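Local coordinates for protein hypothetical bacterial 6-phosphogluconolactonase (Bacteroides fragilis, PDB 3SCY) that probably hydrolyses the lactone ring of 6-phosphogluconolactone to give 6-phosphogluconate, as a lactonase built on a seven-bladed beta-propeller, at residues T153-H158 with L174-I179; N277-D282 with G305-N310; L321-D326 with V355-V360. All blocks are in the same frame, centred on the assembly; numbering follows the deposited sequence.

Contact 1: residues T153-H158 with L174-I179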
ATOM      1  N   THR A 153       2.145 -21.988   2.160  1.00 32.51           N
ATOM      2  CA  THR A 153       2.308 -23.224   1.377  1.00 34.64           C
ATOM      3  C   THR A 153       3.008 -22.929   0.047  1.00 37.41           C
ATOM      4  O   THR A 153       3.424 -23.852  -0.652  1.00 37.64           O
ATOM      5  CB  THR A 153       0.933 -23.874   1.126  1.00 43.94           C
ATOM      6  OG1 THR A 153       0.156 -23.005   0.304  1.00 42.39           O
ATOM      7  CG2 THR A 153       0.177 -24.157   2.413  1.00 40.63           C
HETATM    8  N   MSE A 154       3.129 -21.632  -0.298  1.00 34.61           N
HETATM    9  CA  MSE A 154       3.686 -21.153  -1.564  1.00 33.63           C
HETATM   10  C   MSE A 154       4.040 -19.683  -1.449  1.00 31.60           C
HETATM   11  O   MSE A 154       3.573 -19.034  -0.509  1.00 29.91           O
HETATM   12  CB  MSE A 154       2.644 -21.331  -2.700  1.00 36.95           C
HETATM   13  CG  MSE A 154       1.281 -20.735  -2.359  1.00 45.07           C
HETATM   14 SE   MSE A 154      -0.054 -20.746  -3.764  0.75 55.91          SE
HETATM   15  CE  MSE A 154       0.229 -22.535  -4.529  1.00 55.38           C
ATOM     16  N   PRO A 155       4.754 -19.090  -2.429  1.00 27.36           N
ATOM     17  CA  PRO A 155       4.984 -17.636  -2.360  1.00 25.18           C
ATOM     18  C   PRO A 155       3.656 -16.870  -2.467  1.00 28.43           C
ATOM     19  O   PRO A 155       2.708 -17.327  -3.121  1.00 28.30           O
ATOM     20  CB  PRO A 155       5.893 -17.359  -3.567  1.00 27.37           C
ATOM     21  CG  PRO A 155       6.493 -18.688  -3.901  1.00 32.16           C
ATOM     22  CD  PRO A 155       5.400 -19.670  -3.626  1.00 28.52           C
ATOM     23  N   HIS A 156       3.566 -15.752  -1.761  1.00 24.38           N
ATOM     24  CA  HIS A 156       2.408 -14.865  -1.791  1.00 23.09           C
ATOM     25  C   HIS A 156       2.963 -13.472  -1.838  1.00 24.49           C
ATOM     26  O   HIS A 156       3.491 -12.991  -0.842  1.00 23.75           O
ATOM     27  CB  HIS A 156       1.503 -15.094  -0.568  1.00 24.28           C
ATOM     28  CG  HIS A 156       0.793 -16.420  -0.540  1.00 28.46           C
ATOM     29  ND1 HIS A 156      -0.139 -16.762  -1.504  1.00 30.64           N
ATOM     30  CD2 HIS A 156       0.857 -17.422   0.375  1.00 30.94           C
ATOM     31  CE1 HIS A 156      -0.580 -17.974  -1.172  1.00 31.93           C
ATOM     32  NE2 HIS A 156      -0.006 -18.414  -0.055  1.00 32.55           N
ATOM     33  N   LEU A 157       2.915 -12.843  -3.001  1.00 20.69           N
ATOM     34  CA  LEU A 157       3.521 -11.531  -3.170  1.00 19.08           C
ATOM     35  C   LEU A 157       2.530 -10.454  -2.767  1.00 21.49           C
ATOM     36  O   LEU A 157       1.407 -10.429  -3.257  1.00 20.41           O
ATOM     37  CB  LEU A 157       4.029 -11.394  -4.615  1.00 19.52           C
ATOM     38  CG  LEU A 157       5.462 -11.922  -4.870  1.00 22.15           C
ATOM     39  CD1 LEU A 157       6.486 -10.925  -4.360  1.00 21.18           C
ATOM     40  CD2 LEU A 157       5.704 -13.328  -4.259  1.00 23.29           C
ATOM     41  N   HIS A 158       2.926  -9.586  -1.820  1.00 18.52           N
ATOM     42  CA  HIS A 158       1.986  -8.653  -1.216  1.00 18.72           C
ATOM     43  C   HIS A 158       2.344  -7.196  -1.312  1.00 20.22           C
ATOM     44  O   HIS A 158       1.509  -6.355  -0.948  1.00 19.33           O
ATOM     45  CB  HIS A 158       1.806  -8.994   0.279  1.00 19.78           C
ATOM     46  CG  HIS A 158       0.385  -8.898   0.737  1.00 22.56           C
ATOM     47  ND1 HIS A 158      -0.403  -7.795   0.446  1.00 24.26           N
ATOM     48  CD2 HIS A 158      -0.343  -9.775   1.465  1.00 24.83           C
ATOM     49  CE1 HIS A 158      -1.598  -8.067   0.954  1.00 24.10           C
ATOM     50  NE2 HIS A 158      -1.593  -9.228   1.608  1.00 25.23           N
ATOM     51  N   LEU A 174       4.960 -12.812   1.538  1.00 20.62           N
ATOM     52  CA  LEU A 174       4.334 -13.306   2.757  1.00 20.96           C
ATOM     53  C   LEU A 174       4.524 -14.810   2.900  1.00 25.81           C
ATOM     54  O   LEU A 174       4.688 -15.312   4.023  1.00 25.03           O
ATOM     55  CB  LEU A 174       2.833 -12.912   2.754  1.00 21.11           C
ATOM     56  CG  LEU A 174       1.941 -13.433   3.929  1.00 24.94           C
ATOM     57  CD1 LEU A 174       0.826 -12.439   4.233  1.00 26.34           C
ATOM     58  CD2 LEU A 174       1.343 -14.844   3.626  1.00 29.10           C
ATOM     59  N   GLY A 175       4.509 -15.520   1.773  1.00 22.52           N
ATOM     60  CA  GLY A 175       4.618 -16.968   1.796  1.00 24.38           C
ATOM     61  C   GLY A 175       5.978 -17.549   2.105  1.00 28.32           C
ATOM     62  O   GLY A 175       6.053 -18.678   2.598  1.00 29.10           O
ATOM     63  N   THR A 176       7.061 -16.823   1.786  1.00 24.16           N
ATOM     64  CA  THR A 176       8.397 -17.396   1.992  1.00 24.90           C
ATOM     65  C   THR A 176       9.248 -16.603   2.989  1.00 26.77           C
ATOM     66  O   THR A 176      10.432 -16.917   3.122  1.00 27.27           O
ATOM     67  CB  THR A 176       9.136 -17.539   0.654  1.00 28.91           C
ATOM     68  OG1 THR A 176       9.474 -16.239   0.173  1.00 26.86           O
ATOM     69  CG2 THR A 176       8.328 -18.302  -0.383  1.00 29.20           C
ATOM     70  N   ASP A 177       8.665 -15.589   3.680  1.00 22.77           N
ATOM     71  CA  ASP A 177       9.404 -14.781   4.673  1.00 21.98           C
ATOM     72  C   ASP A 177      10.623 -14.092   4.038  1.00 23.77           C
ATOM     73  O   ASP A 177      11.684 -14.010   4.648  1.00 24.98           O
ATOM     74  CB  ASP A 177       9.822 -15.645   5.887  1.00 24.36           C
ATOM     75  CG  ASP A 177       8.613 -16.097   6.674  1.00 28.51           C
ATOM     76  OD1 ASP A 177       7.740 -15.248   6.959  1.00 28.22           O
ATOM     77  OD2 ASP A 177       8.530 -17.297   6.994  1.00 32.56           O
ATOM     78  N   GLN A 178      10.454 -13.584   2.833  1.00 21.46           N
ATOM     79  CA  GLN A 178      11.529 -12.908   2.117  1.00 22.21           C
ATOM     80  C   GLN A 178      11.071 -11.610   1.510  1.00 23.97           C
ATOM     81  O   GLN A 178       9.894 -11.432   1.218  1.00 21.53           O
ATOM     82  CB  GLN A 178      12.091 -13.799   0.984  1.00 24.22           C
ATOM     83  CG  GLN A 178      12.864 -15.018   1.468  1.00 27.20           C
ATOM     84  CD  GLN A 178      13.275 -15.890   0.309  1.00 38.13           C
ATOM     85  OE1 GLN A 178      12.449 -16.451  -0.419  1.00 32.80           O
ATOM     86  NE2 GLN A 178      14.566 -16.043   0.134  1.00 34.25           N
ATOM     87  N   ILE A 179      12.020 -10.704   1.316  1.00 21.97           N
ATOM     88  CA  ILE A 179      11.883  -9.486   0.547  1.00 20.41           C
ATOM     89  C   ILE A 179      12.800  -9.706  -0.665  1.00 23.50           C
ATOM     90  O   ILE A 179      14.025  -9.709  -0.512  1.00 24.74           O
ATOM     91  CB  ILE A 179      12.220  -8.199   1.327  1.00 22.44           C
ATOM     92  CG1 ILE A 179      11.328  -8.069   2.590  1.00 22.97           C
ATOM     93  CG2 ILE A 179      12.053  -6.972   0.404  1.00 22.14           C
ATOM     94  CD1 ILE A 179      11.866  -7.057   3.659  1.00 29.79           C
TER
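Leu174 and His156 join at the end of one propeller blade, a four-stranded antiparallel sheet, where the chain entering strand 157-162 meets the tight turn between strands 168-173 and 178-184. The backbone link is a single hydrogen bond, Leu174 N to His156 O at 2.8 Å. Beside it the chains run very close, with Pro155 CA 4.2 Å from Gly175 CA. Gly175, which carries no side chain, directs a CA-H at Met154 O (3.3 Å, 152° at the hydrogen). The turn holds a G1 beta bulge, with Asp177 and Gln178 set against Asp173, and Asp173 OD1 also accepts from His156 N.

The apolar contacts come from Leu174 and Thr176. With CG anti to the backbone N (chi1 176°), Leu174 spreads its two methyls toward two imidazoles: CD2 lies 4.2 Å from CD2 of His156, whose side chain crosses it at a slant, while CD1 reaches His158, which runs beside it and points the same way. CG2 of Thr176 rests on Pro155, 3.9 Å from CA and 4.0 Å from CG.

Both rings have partners outside. Tyr117 stacks on His156 and accepts from its ND1 through the backbone O; His158 NE2 is hydrogen-bonded to an unidentified ligand, probably from the crystallisation liquor, though it may mark a pocket. Thr176 turns OG1 to OD2 of Asp173.

Contact 2: residues N277-D282 with G305-N310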
ATOM      1  N   ASN A 277      -3.840  -3.637  12.853  1.00 16.29           N
ATOM      2  CA  ASN A 277      -4.104  -5.023  13.194  1.00 16.63           C
ATOM      3  C   ASN A 277      -5.527  -5.353  12.941  1.00 20.36           C
ATOM      4  O   ASN A 277      -6.404  -4.559  13.264  1.00 19.59           O
ATOM      5  CB  ASN A 277      -3.830  -5.252  14.687  1.00 17.38           C
ATOM      6  CG  ASN A 277      -2.391  -5.105  15.095  1.00 26.08           C
ATOM      7  OD1 ASN A 277      -1.477  -5.635  14.457  1.00 25.08           O
ATOM      8  ND2 ASN A 277      -2.172  -4.468  16.255  1.00 22.17           N
ATOM      9  N   ARG A 278      -5.781  -6.541  12.400  1.00 18.95           N
ATOM     10  CA  ARG A 278      -7.130  -7.039  12.163  1.00 19.24           C
ATOM     11  C   ARG A 278      -7.407  -8.281  13.001  1.00 24.23           C
ATOM     12  O   ARG A 278      -6.512  -8.791  13.678  1.00 23.90           O
ATOM     13  CB  ARG A 278      -7.287  -7.406  10.683  1.00 18.49           C
ATOM     14  CG  ARG A 278      -7.081  -6.216   9.740  1.00 19.78           C
ATOM     15  CD  ARG A 278      -6.887  -6.667   8.300  1.00 23.06           C
ATOM     16  NE  ARG A 278      -5.595  -7.321   8.088  1.00 21.39           N
ATOM     17  CZ  ARG A 278      -5.254  -7.956   6.971  1.00 27.29           C
ATOM     18  NH1 ARG A 278      -6.114  -8.055   5.968  1.00 29.79           N
ATOM     19  NH2 ARG A 278      -4.050  -8.503   6.852  1.00 24.52           N
ATOM     20  N   LEU A 279      -8.647  -8.794  12.896  1.00 21.84           N
ATOM     21  CA  LEU A 279      -9.170 -10.071  13.415  1.00 23.81           C
ATOM     22  C   LEU A 279      -9.451 -10.029  14.920  1.00 27.40           C
ATOM     23  O   LEU A 279     -10.527 -10.458  15.347  1.00 29.16           O
ATOM     24  CB  LEU A 279      -8.243 -11.257  13.033  1.00 24.92           C
ATOM     25  CG  LEU A 279      -7.862 -11.367  11.515  1.00 28.99           C
ATOM     26  CD1 LEU A 279      -7.046 -12.617  11.246  1.00 29.16           C
ATOM     27  CD2 LEU A 279      -9.105 -11.380  10.611  1.00 32.75           C
ATOM     28  N   LYS A 280      -8.503  -9.520  15.716  1.00 23.09           N
ATOM     29  CA  LYS A 280      -8.692  -9.376  17.176  1.00 23.48           C
ATOM     30  C   LYS A 280      -8.150  -8.026  17.568  1.00 24.42           C
ATOM     31  O   LYS A 280      -7.065  -7.663  17.107  1.00 23.64           O
ATOM     32  CB  LYS A 280      -7.989 -10.481  17.980  1.00 27.90           C
ATOM     33  CG  LYS A 280      -8.618 -11.863  17.887  1.00 38.11           C
ATOM     34  CD  LYS A 280      -7.980 -12.810  18.904  1.00 45.54           C
ATOM     35  N   ALA A 281      -8.867  -7.306  18.464  1.00 22.84           N
ATOM     36  CA  ALA A 281      -8.461  -5.992  18.972  1.00 21.68           C
ATOM     37  C   ALA A 281      -8.119  -5.076  17.797  1.00 22.44           C
ATOM     38  O   ALA A 281      -7.085  -4.407  17.799  1.00 22.71           O
ATOM     39  CB  ALA A 281      -7.268  -6.129  19.916  1.00 23.17           C
ATOM     40  N   ASP A 282      -8.978  -5.063  16.773  1.00 19.87           N
ATOM     41  CA  ASP A 282      -8.728  -4.302  15.557  1.00 19.02           C
ATOM     42  C   ASP A 282      -8.367  -2.852  15.877  1.00 20.43           C
ATOM     43  O   ASP A 282      -9.034  -2.186  16.666  1.00 20.23           O
ATOM     44  CB  ASP A 282      -9.948  -4.352  14.620  1.00 20.16           C
ATOM     45  CG  ASP A 282     -10.387  -5.743  14.221  1.00 29.13           C
ATOM     46  OD1 ASP A 282     -10.683  -6.553  15.125  1.00 28.64           O
ATOM     47  OD2 ASP A 282     -10.530  -5.998  12.993  1.00 23.53           O
ATOM     48  N   GLY A 305     -12.774   0.578  13.871  1.00 19.47           N
ATOM     49  CA  GLY A 305     -13.807  -0.262  13.275  1.00 21.14           C
ATOM     50  C   GLY A 305     -13.163  -1.564  12.814  1.00 23.57           C
ATOM     51  O   GLY A 305     -11.929  -1.717  12.829  1.00 22.53           O
ATOM     52  N   ILE A 306     -13.976  -2.514  12.403  1.00 22.08           N
ATOM     53  CA  ILE A 306     -13.485  -3.854  12.094  1.00 20.81           C
ATOM     54  C   ILE A 306     -12.835  -3.971  10.746  1.00 22.78           C
ATOM     55  O   ILE A 306     -13.380  -3.552   9.726  1.00 22.24           O
ATOM     56  CB  ILE A 306     -14.607  -4.919  12.244  1.00 24.05           C
ATOM     57  CG1 ILE A 306     -15.335  -4.768  13.610  1.00 24.54           C
ATOM     58  CG2 ILE A 306     -14.060  -6.347  12.038  1.00 24.99           C
ATOM     59  CD1 ILE A 306     -14.442  -4.812  14.904  1.00 28.54           C
ATOM     60  N   HIS A 307     -11.676  -4.640  10.767  1.00 20.47           N
ATOM     61  CA  HIS A 307     -10.847  -4.999   9.623  1.00 20.01           C
ATOM     62  C   HIS A 307     -10.175  -3.770   8.971  1.00 23.10           C
ATOM     63  O   HIS A 307     -10.373  -3.507   7.777  1.00 23.00           O
ATOM     64  CB  HIS A 307     -11.631  -5.832   8.599  1.00 20.28           C
ATOM     65  CG  HIS A 307     -10.762  -6.743   7.784  1.00 22.87           C
ATOM     66  ND1 HIS A 307     -10.496  -8.041   8.190  1.00 25.89           N
ATOM     67  CD2 HIS A 307     -10.100  -6.502   6.617  1.00 23.67           C
ATOM     68  CE1 HIS A 307      -9.722  -8.559   7.244  1.00 24.80           C
ATOM     69  NE2 HIS A 307      -9.447  -7.667   6.287  1.00 23.81           N
ATOM     70  N   PRO A 308      -9.280  -3.095   9.748  1.00 19.88           N
ATOM     71  CA  PRO A 308      -8.492  -1.966   9.197  1.00 19.04           C
ATOM     72  C   PRO A 308      -7.342  -2.463   8.315  1.00 20.75           C
ATOM     73  O   PRO A 308      -6.179  -2.426   8.692  1.00 22.35           O
ATOM     74  CB  PRO A 308      -7.957  -1.273  10.456  1.00 20.29           C
ATOM     75  CG  PRO A 308      -7.821  -2.382  11.466  1.00 22.72           C
ATOM     76  CD  PRO A 308      -8.982  -3.318  11.184  1.00 20.08           C
ATOM     77  N   ARG A 309      -7.664  -2.936   7.112  1.00 19.64           N
ATOM     78  CA  ARG A 309      -6.649  -3.466   6.190  1.00 18.00           C
ATOM     79  C   ARG A 309      -5.721  -2.357   5.597  1.00 21.05           C
ATOM     80  O   ARG A 309      -4.601  -2.634   5.149  1.00 21.43           O
ATOM     81  CB  ARG A 309      -7.398  -4.188   5.056  1.00 20.01           C
ATOM     82  CG  ARG A 309      -6.571  -4.629   3.848  1.00 19.34           C
ATOM     83  CD  ARG A 309      -7.406  -5.555   2.950  1.00 21.40           C
ATOM     84  NE  ARG A 309      -6.717  -5.798   1.675  1.00 20.76           N
ATOM     85  CZ  ARG A 309      -6.259  -6.979   1.268  1.00 25.44           C
ATOM     86  NH1 ARG A 309      -6.440  -8.067   2.017  1.00 23.78           N
ATOM     87  NH2 ARG A 309      -5.614  -7.086   0.108  1.00 22.20           N
ATOM     88  N   ASN A 310      -6.209  -1.110   5.598  1.00 17.67           N
ATOM     89  CA  ASN A 310      -5.501   0.009   5.005  1.00 16.99           C
ATOM     90  C   ASN A 310      -5.836   1.287   5.730  1.00 18.68           C
ATOM     91  O   ASN A 310      -6.950   1.445   6.220  1.00 16.79           O
ATOM     92  CB  ASN A 310      -5.935   0.121   3.525  1.00 18.19           C
ATOM     93  CG  ASN A 310      -5.269   1.259   2.783  1.00 19.84           C
ATOM     94  OD1 ASN A 310      -5.737   2.401   2.795  1.00 21.03           O
ATOM     95  ND2 ASN A 310      -4.111   0.993   2.216  1.00 21.41           N
TER
HETATM   96  O   HOH W   1     -10.859  -7.914  11.424  1.00 26.46           O
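Arg278 and His307 bring the two loops together, their CA atoms 4.9 Å apart, and Asp282 and Ile306 form a second approach at 5.9 Å. Asp282 OD2 takes the backbone N-H of His307 (2.8 Å, N-H...O angle 159°) on its anti side, 32° out of the carboxylate plane. The same oxygen accepts from a water that in turn accepts from Leu279 N and lies 3.3 Å from His307 ND1, so one carboxylate atom ties both loops together.

Arg278 lays CD over the centre of the His307 ring, 3.5 Å from the centroid, a CH-pi contact. A bend at chi3 (-71°) then turns the guanidinium past the rim of the imidazole, its plane steeply inclined to it, with NE on Gly260 O and NH2 in a salt bridge with Glu230. Nearer the backbone, CG of Arg278 lies 3.8 Å from CD of Pro308, the two side chains running past each other in opposite directions. An inverse gamma turn is built round Pro308 and closed by Arg309 N and His307 O (2.8 Å). The arrangement is that of a beta-propeller end face, where the loop joining strands 272-277 and 283-289 of one blade packs on the connection that leads from strand 296-303 into the next blade.

Contact 3: residues L321-D326 with V355-V360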
ATOM      1  N   LEU A 321      -6.715   8.386   8.577  1.00 17.15           N
ATOM      2  CA  LEU A 321      -7.968   7.822   8.094  1.00 17.15           C
ATOM      3  C   LEU A 321      -7.855   6.335   7.962  1.00 17.96           C
ATOM      4  O   LEU A 321      -6.899   5.855   7.340  1.00 16.94           O
ATOM      5  CB  LEU A 321      -8.342   8.420   6.729  1.00 17.20           C
ATOM      6  CG  LEU A 321      -8.677   9.916   6.675  1.00 21.80           C
ATOM      7  CD1 LEU A 321      -7.438  10.791   6.741  1.00 22.34           C
ATOM      8  CD2 LEU A 321      -9.365  10.262   5.356  1.00 22.13           C
ATOM      9  N   VAL A 322      -8.802   5.599   8.572  1.00 17.87           N
ATOM     10  CA  VAL A 322      -8.780   4.137   8.598  1.00 16.88           C
ATOM     11  C   VAL A 322      -9.929   3.520   7.804  1.00 20.26           C
ATOM     12  O   VAL A 322     -11.089   3.731   8.144  1.00 19.72           O
ATOM     13  CB  VAL A 322      -8.820   3.586  10.042  1.00 19.69           C
ATOM     14  CG1 VAL A 322      -8.700   2.062  10.045  1.00 19.33           C
ATOM     15  CG2 VAL A 322      -7.720   4.212  10.893  1.00 18.75           C
ATOM     16  N   ALA A 323      -9.600   2.730   6.773  1.00 17.70           N
ATOM     17  CA  ALA A 323     -10.613   1.994   6.023  1.00 17.01           C
ATOM     18  C   ALA A 323     -10.967   0.742   6.818  1.00 19.38           C
ATOM     19  O   ALA A 323     -10.086  -0.082   7.084  1.00 18.92           O
ATOM     20  CB  ALA A 323     -10.070   1.621   4.649  1.00 17.24           C
ATOM     21  N   CYS A 324     -12.239   0.603   7.219  1.00 19.18           N
ATOM     22  CA  CYS A 324     -12.670  -0.554   8.010  1.00 19.99           C
ATOM     23  C   CYS A 324     -13.569  -1.383   7.114  1.00 23.05           C
ATOM     24  O   CYS A 324     -14.732  -1.030   6.907  1.00 23.15           O
ATOM     25  CB  CYS A 324     -13.372  -0.107   9.284  1.00 21.18           C
ATOM     26  SG  CYS A 324     -12.358   0.938  10.354  1.00 23.99           S
ATOM     27  N   ARG A 325     -13.009  -2.440   6.531  1.00 20.54           N
ATOM     28  CA  ARG A 325     -13.697  -3.254   5.538  1.00 20.59           C
ATOM     29  C   ARG A 325     -15.010  -3.823   6.064  1.00 24.75           C
ATOM     30  O   ARG A 325     -16.002  -3.793   5.337  1.00 25.55           O
ATOM     31  CB  ARG A 325     -12.805  -4.398   5.081  1.00 20.27           C
ATOM     32  CG  ARG A 325     -13.375  -5.196   3.886  1.00 21.83           C
ATOM     33  CD  ARG A 325     -12.682  -6.530   3.741  1.00 22.73           C
ATOM     34  NE  ARG A 325     -13.037  -7.462   4.810  1.00 26.38           N
ATOM     35  CZ  ARG A 325     -12.584  -8.706   4.925  1.00 34.38           C
ATOM     36  NH1 ARG A 325     -11.746  -9.203   4.024  1.00 33.93           N
ATOM     37  NH2 ARG A 325     -12.960  -9.461   5.949  1.00 31.98           N
ATOM     38  N   ASP A 326     -15.009  -4.356   7.300  1.00 22.33           N
ATOM     39  CA  ASP A 326     -16.190  -5.038   7.790  1.00 23.18           C
ATOM     40  C   ASP A 326     -17.245  -4.121   8.407  1.00 29.86           C
ATOM     41  O   ASP A 326     -18.407  -4.523   8.509  1.00 32.23           O
ATOM     42  CB  ASP A 326     -15.777  -6.142   8.755  1.00 25.24           C
ATOM     43  CG  ASP A 326     -14.982  -7.258   8.082  1.00 29.85           C
ATOM     44  OD1 ASP A 326     -14.968  -7.316   6.830  1.00 32.60           O
ATOM     45  OD2 ASP A 326     -14.417  -8.094   8.798  1.00 38.78           O
ATOM     46  N   VAL A 355     -10.965  -0.716   1.225  1.00 18.05           N
ATOM     47  CA  VAL A 355      -9.692  -1.393   1.522  1.00 16.13           C
ATOM     48  C   VAL A 355      -8.465  -0.643   0.983  1.00 18.08           C
ATOM     49  O   VAL A 355      -7.362  -1.166   1.107  1.00 17.63           O
ATOM     50  CB  VAL A 355      -9.696  -2.880   1.019  1.00 19.46           C
ATOM     51  CG1 VAL A 355     -10.689  -3.748   1.805  1.00 20.43           C
ATOM     52  CG2 VAL A 355      -9.992  -2.981  -0.481  1.00 18.90           C
ATOM     53  N   CYS A 356      -8.620   0.549   0.375  1.00 15.17           N
ATOM     54  CA  CYS A 356      -7.444   1.270  -0.101  1.00 15.58           C
ATOM     55  C   CYS A 356      -7.756   2.726  -0.149  1.00 19.81           C
ATOM     56  O   CYS A 356      -8.739   3.090  -0.770  1.00 20.91           O
ATOM     57  CB  CYS A 356      -6.979   0.767  -1.458  1.00 15.75           C
ATOM     58  SG  CYS A 356      -5.451   1.562  -2.018  1.00 17.71           S
ATOM     59  N   LEU A 357      -6.939   3.555   0.506  1.00 15.97           N
ATOM     60  CA  LEU A 357      -7.091   4.993   0.527  1.00 15.49           C
ATOM     61  C   LEU A 357      -5.868   5.634  -0.066  1.00 18.19           C
ATOM     62  O   LEU A 357      -4.742   5.281   0.312  1.00 16.27           O
ATOM     63  CB  LEU A 357      -7.271   5.509   1.965  1.00 15.19           C
ATOM     64  CG  LEU A 357      -8.355   4.819   2.808  1.00 18.91           C
ATOM     65  CD1 LEU A 357      -8.385   5.402   4.225  1.00 18.66           C
ATOM     66  CD2 LEU A 357      -9.721   4.952   2.162  1.00 20.48           C
ATOM     67  N   LYS A 358      -6.074   6.569  -0.995  1.00 16.31           N
ATOM     68  CA  LYS A 358      -4.977   7.336  -1.573  1.00 16.32           C
ATOM     69  C   LYS A 358      -5.369   8.773  -1.744  1.00 20.25           C
ATOM     70  O   LYS A 358      -6.555   9.058  -1.913  1.00 20.54           O
ATOM     71  CB  LYS A 358      -4.556   6.775  -2.955  1.00 16.38           C
ATOM     72  CG  LYS A 358      -3.942   5.373  -2.917  1.00 15.61           C
ATOM     73  CD  LYS A 358      -2.552   5.331  -2.294  1.00 17.50           C
ATOM     74  CE  LYS A 358      -2.096   3.904  -2.188  1.00 21.54           C
ATOM     75  NZ  LYS A 358      -0.660   3.824  -1.781  1.00 27.25           N
ATOM     76  N   PHE A 359      -4.393   9.695  -1.679  1.00 17.62           N
ATOM     77  CA  PHE A 359      -4.676  11.113  -1.921  1.00 18.81           C
ATOM     78  C   PHE A 359      -3.967  11.599  -3.159  1.00 23.56           C
ATOM     79  O   PHE A 359      -2.884  11.121  -3.486  1.00 22.39           O
ATOM     80  CB  PHE A 359      -4.223  12.015  -0.754  1.00 21.44           C
ATOM     81  CG  PHE A 359      -4.987  11.850   0.539  1.00 22.08           C
ATOM     82  CD1 PHE A 359      -6.368  12.032   0.581  1.00 24.71           C
ATOM     83  CD2 PHE A 359      -4.315  11.595   1.740  1.00 21.51           C
ATOM     84  CE1 PHE A 359      -7.071  11.884   1.771  1.00 26.15           C
ATOM     85  CE2 PHE A 359      -5.016  11.471   2.937  1.00 24.14           C
ATOM     86  CZ  PHE A 359      -6.389  11.635   2.955  1.00 24.92           C
ATOM     87  N   VAL A 360      -4.580  12.578  -3.825  1.00 23.39           N
ATOM     88  CA  VAL A 360      -4.068  13.378  -4.939  1.00 26.67           C
ATOM     89  C   VAL A 360      -4.226  14.831  -4.427  1.00 37.94           C
ATOM     90  O   VAL A 360      -5.328  15.209  -3.990  1.00 38.68           O
ATOM     91  CB  VAL A 360      -4.796  13.102  -6.266  1.00 28.74           C
ATOM     92  CG1 VAL A 360      -4.212  13.941  -7.411  1.00 30.07           C
ATOM     93  CG2 VAL A 360      -4.771  11.624  -6.611  1.00 28.13           C
TER
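Leu357 packs on Leu321 and Ala323 where two neighbouring blades of the propeller meet. Strand 355-360 is the C-terminal strand that completes the blade begun by the N-terminal strands 13-20, 28-35 and 41-48, the ring closure often called Velcro. Strand 321-324 belongs to the preceding blade; the two short segments run roughly antiparallel, their directions 155° apart. No hydrogen bond joins the two segments, so the interface between them rests on side-chain packing.

Arg325 shows how the contact fades from apolar to polar. Its CB lies against CG1 of Val355, and CG comes closest to the same methyl, at 3.7 Å, because chi1 (-172°) sets CG anti to the backbone N. CD still touches CG1 of Val355. A bend at chi3 (71°) then leads NE away to Asp326, where it donates to OD1 at 2.8 Å. At the tip NH2 donates to the same OD1 at 3.1 Å, a side-on salt bridge in which both nitrogens grip one oxygen that lies close to the guanidinium plane. This pairing holds the guanidinium beside its own loop, and only the aliphatic part of the chain is spent on Val355.

Farther along, the side chains that meet are all apolar. Leu357 sets CG 4.1 Å from CB of Ala323, while its CD1 lies against the backbone of strand 321-324, 3.5 Å from Leu321 O, and 3.9 Å from Leu321 CB. Ile312 and Ile330 of the preceding blade and Val18 of the closing blade also touch Leu357. Leu321 in turn reaches Phe359, with Met16 and Ile312 touching both residues. Both methyls of Leu321 approach the far corner of the ring from the same side: CD1 is 4.0 Å from Phe359 CZ, at the ring edge and near its plane, and CD2 lies 4.1 Å from the same CZ.

The contacts follow one another along the chain, each closing before the next opens. Contacts 2 and 3 are neighbours, with centres about 12 Å apart. Asn310, which ends the connection of contact 2, starts strand 310-313 and bonds through OD1 to Leu357 N of contact 3, so the connection between blades is tied by a side chain to the closing strand. Contact 1 lies in an earlier blade, its centre about 21 Å from that of contact 2 and 24 Å from that of contact 3. It nevertheless meets contact 2 where His158 packs on Arg309. Both hydrogen-bond to an unidentified ligand, probably from the crystallisation liquor, which may nonetheless mark a pocket gathered from separate blades.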